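Local coordinates for protein oxaloacetate acetyl hydrolase (Cryphonectria parasitica, PDB 3LYE) that belongs to the phosphoenolpyruvate phosphomutase family of TIM-barrel proteins and assembles as a tetramer, at residues E8-L16 and N83-I92. Sequence-based numbering, arbitrary orientation.
Sequences EPFSGAKKL and NLDPFGPPLI. With CA (calcium ion), chain D.
Lys15 reaches across from the first turn of helix 12-22 to the turn at 85-88, where its ammonium hydrogen-bonds Gly88 O (NZ to O 3.0 Å), coming in tilted 30° from the carbonyl plane. Its methylenes run out straight from CG, which carries NZ to the turn and to the water that links it with Ser11 N and Pro86 O. The adjacent Phe87 O binds a calcium ion at 2.5 Å; five waters also bind it, and two of them accept from Lys15 NZ, one only weakly. Pro86 O is gripped directly as well, by Phe10 N at 2.9 Å, in the carbonyl plane. Next to this bond, two proline-phenylalanine pairs form: Pro9 CB sits over the Phe87 ring, off-centre, 4.2 Å from its centroid, while Phe10 lies alongside Pro86, CE1 3.6 Å from CB. Arg114 and Arg158 of a second subunit pack on Phe10 and Phe87, respectively. Farther along, Pro90 CB presses on Gly12 O and Leu16 CB. Leu16 CG points opposite the backbone N (chi1 178°), and the side chain crosses Ile92 at about a right angle, CD2 3.7 Å from CG1. The contact thus joins the N-terminal helix to the loop entering strand 91-94 of the parallel TIM barrel.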
ATOM      1  N   GLU A   8      27.898   2.168   1.203  1.00 32.59           N
ATOM      2  CA  GLU A   8      27.835   2.576   2.590  1.00 28.70           C
ATOM      3  C   GLU A   8      26.359   2.761   2.990  1.00 20.72           C
ATOM      4  O   GLU A   8      25.975   2.179   3.953  1.00 18.99           O
ATOM      5  CB  GLU A   8      28.713   3.768   2.918  1.00 36.03           C
ATOM      6  CG  GLU A   8      29.047   3.906   4.391  1.00 39.72           C
ATOM      7  CD  GLU A   8      30.463   3.431   4.740  1.00 45.58           C
ATOM      8  OE1 GLU A   8      30.824   3.499   5.936  1.00 46.47           O
ATOM      9  OE2 GLU A   8      31.220   2.998   3.833  1.00 47.61           O
ATOM     10  N   PRO A   9      25.537   3.589   2.291  1.00 18.90           N
ATOM     11  CA  PRO A   9      24.152   3.643   2.757  1.00 16.01           C
ATOM     12  C   PRO A   9      23.435   2.314   2.398  1.00 15.06           C
ATOM     13  O   PRO A   9      23.852   1.614   1.489  1.00 16.54           O
ATOM     14  CB  PRO A   9      23.516   4.784   1.942  1.00 18.11           C
ATOM     15  CG  PRO A   9      24.469   5.163   0.932  1.00 21.28           C
ATOM     16  CD  PRO A   9      25.787   4.503   1.175  1.00 21.61           C
ATOM     17  N   PHE A  10      22.368   1.987   3.119  1.00 13.30           N
ATOM     18  CA  PHE A  10      21.565   0.783   2.865  1.00 13.89           C
ATOM     19  C   PHE A  10      22.367  -0.485   2.936  1.00 13.06           C
ATOM     20  O   PHE A  10      22.091  -1.466   2.226  1.00 17.03           O
ATOM     21  CB  PHE A  10      20.906   0.938   1.490  1.00 15.69           C
ATOM     22  CG  PHE A  10      20.312   2.300   1.261  1.00 15.90           C
ATOM     23  CD1 PHE A  10      19.393   2.797   2.138  1.00 13.85           C
ATOM     24  CD2 PHE A  10      20.661   3.076   0.171  1.00 17.39           C
ATOM     25  CE1 PHE A  10      18.826   4.023   1.948  1.00 14.76           C
ATOM     26  CE2 PHE A  10      20.091   4.325   0.002  1.00 16.66           C
ATOM     27  CZ  PHE A  10      19.197   4.788   0.900  1.00 15.51           C
ATOM     28  N   SER A  11      23.354  -0.490   3.833  1.00 11.07           N
ATOM     29  CA  SER A  11      24.237  -1.644   3.986  1.00 12.80           C
ATOM     30  C   SER A  11      24.048  -2.462   5.251  1.00 11.02           C
ATOM     31  O   SER A  11      24.973  -3.095   5.736  1.00 11.18           O
ATOM     32  CB  SER A  11      25.694  -1.231   3.822  1.00 13.63           C
ATOM     33  OG  SER A  11      26.110  -0.372   4.872  1.00 16.68           O
ATOM     34  N   GLY A  12      22.838  -2.503   5.762  1.00 10.49           N
ATOM     35  CA  GLY A  12      22.581  -3.253   6.962  1.00  9.29           C
ATOM     36  C   GLY A  12      22.984  -4.695   6.928  1.00  9.56           C
ATOM     37  O   GLY A  12      23.521  -5.212   7.915  1.00 10.35           O
ATOM     38  N   ALA A  13      22.764  -5.369   5.808  1.00 10.08           N
ATOM     39  CA  ALA A  13      23.144  -6.782   5.753  1.00  9.70           C
ATOM     40  C   ALA A  13      24.655  -6.947   5.964  1.00 10.46           C
ATOM     41  O   ALA A  13      25.108  -7.812   6.701  1.00 11.47           O
ATOM     42  CB  ALA A  13      22.718  -7.419   4.466  1.00 10.00           C
ATOM     43  N   LYS A  14      25.420  -6.140   5.260  1.00 10.86           N
ATOM     44  CA  LYS A  14      26.875  -6.173   5.378  1.00 13.58           C
ATOM     45  C   LYS A  14      27.272  -5.857   6.831  1.00 13.72           C
ATOM     46  O   LYS A  14      28.156  -6.507   7.423  1.00 13.72           O
ATOM     47  CB  LYS A  14      27.549  -5.225   4.372  1.00 16.23           C
ATOM     48  CG  LYS A  14      29.038  -5.390   4.280  1.00 22.25           C
ATOM     49  CD  LYS A  14      29.694  -4.279   3.504  1.00 26.72           C
ATOM     50  CE  LYS A  14      31.193  -4.312   3.745  1.00 32.87           C
ATOM     51  NZ  LYS A  14      31.851  -2.999   3.506  1.00 35.90           N
ATOM     52  N   LYS A  15      26.615  -4.885   7.450  1.00 12.27           N
ATOM     53  CA  LYS A  15      26.937  -4.536   8.826  1.00 14.03           C
ATOM     54  C   LYS A  15      26.635  -5.638   9.818  1.00 13.94           C
ATOM     55  O   LYS A  15      27.408  -5.888  10.742  1.00 14.83           O
ATOM     56  CB  LYS A  15      26.185  -3.300   9.250  1.00 15.46           C
ATOM     57  CG  LYS A  15      26.589  -2.088   8.554  1.00 16.28           C
ATOM     58  CD  LYS A  15      25.621  -0.965   8.914  1.00 19.49           C
ATOM     59  CE  LYS A  15      26.047   0.285   8.269  1.00 20.19           C
ATOM     60  NZ  LYS A  15      25.255   1.432   8.755  1.00 17.66           N
ATOM     61  N   LEU A  16      25.496  -6.283   9.662  1.00 11.55           N
ATOM     62  CA  LEU A  16      25.137  -7.350  10.572  1.00 12.28           C
ATOM     63  C   LEU A  16      26.084  -8.537  10.377  1.00 14.24           C
ATOM     64  O   LEU A  16      26.525  -9.164  11.326  1.00 13.60           O
ATOM     65  CB  LEU A  16      23.703  -7.792  10.332  1.00 10.99           C
ATOM     66  CG  LEU A  16      23.228  -8.936  11.199  1.00  9.88           C
ATOM     67  CD1 LEU A  16      23.260  -8.587  12.681  1.00 11.82           C
ATOM     68  CD2 LEU A  16      21.831  -9.367  10.756  1.00 10.65           C
ATOM     69  N   ASN A  83      15.174   1.823   6.852  1.00  7.86           N
ATOM     70  CA  ASN A  83      15.679   2.988   6.143  1.00  8.32           C
ATOM     71  C   ASN A  83      15.476   4.347   6.755  1.00  9.99           C
ATOM     72  O   ASN A  83      15.745   5.362   6.121  1.00 12.09           O
ATOM     73  CB  ASN A  83      15.181   2.901   4.684  1.00  8.53           C
ATOM     74  CG  ASN A  83      15.585   1.594   4.032  1.00  9.22           C
ATOM     75  OD1 ASN A  83      14.751   0.657   3.803  1.00 11.16           O
ATOM     76  ND2 ASN A  83      16.867   1.464   3.796  1.00  8.23           N
ATOM     77  N   LEU A  84      15.011   4.355   7.985  1.00  9.13           N
ATOM     78  CA  LEU A  84      14.814   5.613   8.700  1.00  8.67           C
ATOM     79  C   LEU A  84      16.138   6.393   8.653  1.00 10.04           C
ATOM     80  O   LEU A  84      16.129   7.612   8.504  1.00 11.74           O
ATOM     81  CB  LEU A  84      14.305   5.382  10.106  1.00  8.74           C
ATOM     82  CG  LEU A  84      12.898   4.824  10.186  1.00  9.83           C
ATOM     83  CD1 LEU A  84      12.548   4.504  11.620  1.00 10.50           C
ATOM     84  CD2 LEU A  84      11.892   5.789   9.545  1.00 10.40           C
ATOM     85  N   ASP A  85      17.249   5.680   8.826  1.00 10.02           N
ATOM     86  CA  ASP A  85      18.561   6.261   8.728  1.00 11.17           C
ATOM     87  C   ASP A  85      19.307   5.368   7.704  1.00 13.75           C
ATOM     88  O   ASP A  85      19.582   4.207   7.978  1.00 14.01           O
ATOM     89  CB  ASP A  85      19.262   6.295  10.076  1.00 14.00           C
ATOM     90  CG  ASP A  85      20.698   6.793   9.984  1.00 16.87           C
ATOM     91  OD1 ASP A  85      21.350   6.841  11.052  1.00 21.13           O
ATOM     92  OD2 ASP A  85      21.173   7.140   8.876  1.00 16.90           O
ATOM     93  N   PRO A  86      19.602   5.891   6.503  1.00 13.55           N
ATOM     94  CA  PRO A  86      20.328   5.064   5.521  1.00 14.01           C
ATOM     95  C   PRO A  86      21.674   4.551   6.042  1.00 13.23           C
ATOM     96  O   PRO A  86      22.217   3.589   5.505  1.00 14.15           O
ATOM     97  CB  PRO A  86      20.568   6.042   4.364  1.00 15.04           C
ATOM     98  CG  PRO A  86      19.452   7.053   4.490  1.00 17.49           C
ATOM     99  CD  PRO A  86      19.229   7.209   5.950  1.00 14.89           C
ATOM    100  N   PHE A  87      22.214   5.209   7.062  1.00 12.48           N
ATOM    101  CA  PHE A  87      23.499   4.824   7.633  1.00 14.98           C
ATOM    102  C   PHE A  87      23.346   4.272   9.033  1.00 18.44           C
ATOM    103  O   PHE A  87      24.329   4.151   9.751  1.00 19.29           O
ATOM    104  CB  PHE A  87      24.374   6.068   7.688  1.00 17.09           C
ATOM    105  CG  PHE A  87      24.588   6.692   6.342  1.00 19.89           C
ATOM    106  CD1 PHE A  87      25.563   6.212   5.486  1.00 21.45           C
ATOM    107  CD2 PHE A  87      23.773   7.731   5.912  1.00 19.03           C
ATOM    108  CE1 PHE A  87      25.738   6.770   4.247  1.00 22.89           C
ATOM    109  CE2 PHE A  87      23.963   8.302   4.660  1.00 20.84           C
ATOM    110  CZ  PHE A  87      24.931   7.813   3.840  1.00 21.44           C
ATOM    111  N   GLY A  88      22.135   3.850   9.374  1.00 15.92           N
ATOM    112  CA  GLY A  88      21.850   3.340  10.691  1.00 14.90           C
ATOM    113  C   GLY A  88      22.048   1.874  10.963  1.00 13.15           C
ATOM    114  O   GLY A  88      22.687   1.170  10.200  1.00 13.07           O
ATOM    115  N   PRO A  89      21.522   1.416  12.096  1.00 13.69           N
ATOM    116  CA  PRO A  89      21.688   0.026  12.499  1.00 12.34           C
ATOM    117  C   PRO A  89      20.947  -0.991  11.679  1.00  9.46           C
ATOM    118  O   PRO A  89      19.874  -0.696  11.182  1.00 11.39           O
ATOM    119  CB  PRO A  89      21.150   0.013  13.930  1.00 14.29           C
ATOM    120  CG  PRO A  89      20.193   1.100  14.015  1.00 14.92           C
ATOM    121  CD  PRO A  89      20.694   2.173  13.050  1.00 15.34           C
ATOM    122  N   PRO A  90      21.544  -2.191  11.523  1.00  8.91           N
ATOM    123  CA  PRO A  90      20.877  -3.234  10.771  1.00  9.52           C
ATOM    124  C   PRO A  90      19.568  -3.681  11.429  1.00  8.73           C
ATOM    125  O   PRO A  90      19.404  -3.653  12.658  1.00 10.07           O
ATOM    126  CB  PRO A  90      21.887  -4.414  10.817  1.00 10.23           C
ATOM    127  CG  PRO A  90      22.802  -4.100  11.882  1.00 14.13           C
ATOM    128  CD  PRO A  90      22.876  -2.614  11.993  1.00 10.16           C
ATOM    129  N   LEU A  91      18.653  -4.124  10.579  1.00  8.24           N
ATOM    130  CA  LEU A  91      17.378  -4.628  10.973  1.00  8.48           C
ATOM    131  C   LEU A  91      17.190  -6.131  10.655  1.00  7.94           C
ATOM    132  O   LEU A  91      17.413  -6.549   9.516  1.00  8.64           O
ATOM    133  CB  LEU A  91      16.235  -3.900  10.192  1.00  8.41           C
ATOM    134  CG  LEU A  91      14.816  -4.346  10.600  1.00  8.84           C
ATOM    135  CD1 LEU A  91      14.481  -4.019  12.055  1.00  7.96           C
ATOM    136  CD2 LEU A  91      13.780  -3.775   9.623  1.00  8.20           C
ATOM    137  N   ILE A  92      16.890  -6.921  11.688  1.00  7.60           N
ATOM    138  CA  ILE A  92      16.539  -8.318  11.519  1.00  7.10           C
ATOM    139  C   ILE A  92      14.995  -8.289  11.545  1.00  6.92           C
ATOM    140  O   ILE A  92      14.425  -7.667  12.462  1.00  8.87           O
ATOM    141  CB  ILE A  92      17.042  -9.224  12.626  1.00  8.08           C
ATOM    142  CG1 ILE A  92      18.566  -9.282  12.566  1.00 10.03           C
ATOM    143  CG2 ILE A  92      16.432 -10.633  12.479  1.00  9.26           C
ATOM    144  CD1 ILE A  92      19.197 -10.010  13.730  1.00 10.86           C
TER
HETATM  145 CA    CA D 503      26.478   4.587  11.012  1.00 26.14          CA
HETATM  146  O   HOH W   1      23.295   1.148   6.278  1.00 13.14           O
HETATM  147  O   HOH W   2      28.032   3.039   9.608  0.95 42.84           O
HETATM  148  O   HOH W   3      26.068   2.173  11.524  0.91 28.84           O
HETATM  149  O   HOH W   4      27.766   5.710   9.171  1.00 36.86           O
HETATM  150  O   HOH W   5      25.761   6.932  11.285  0.96 28.95           O
HETATM  151  O   HOH W   6      25.017   4.612  13.042  0.85 27.94           O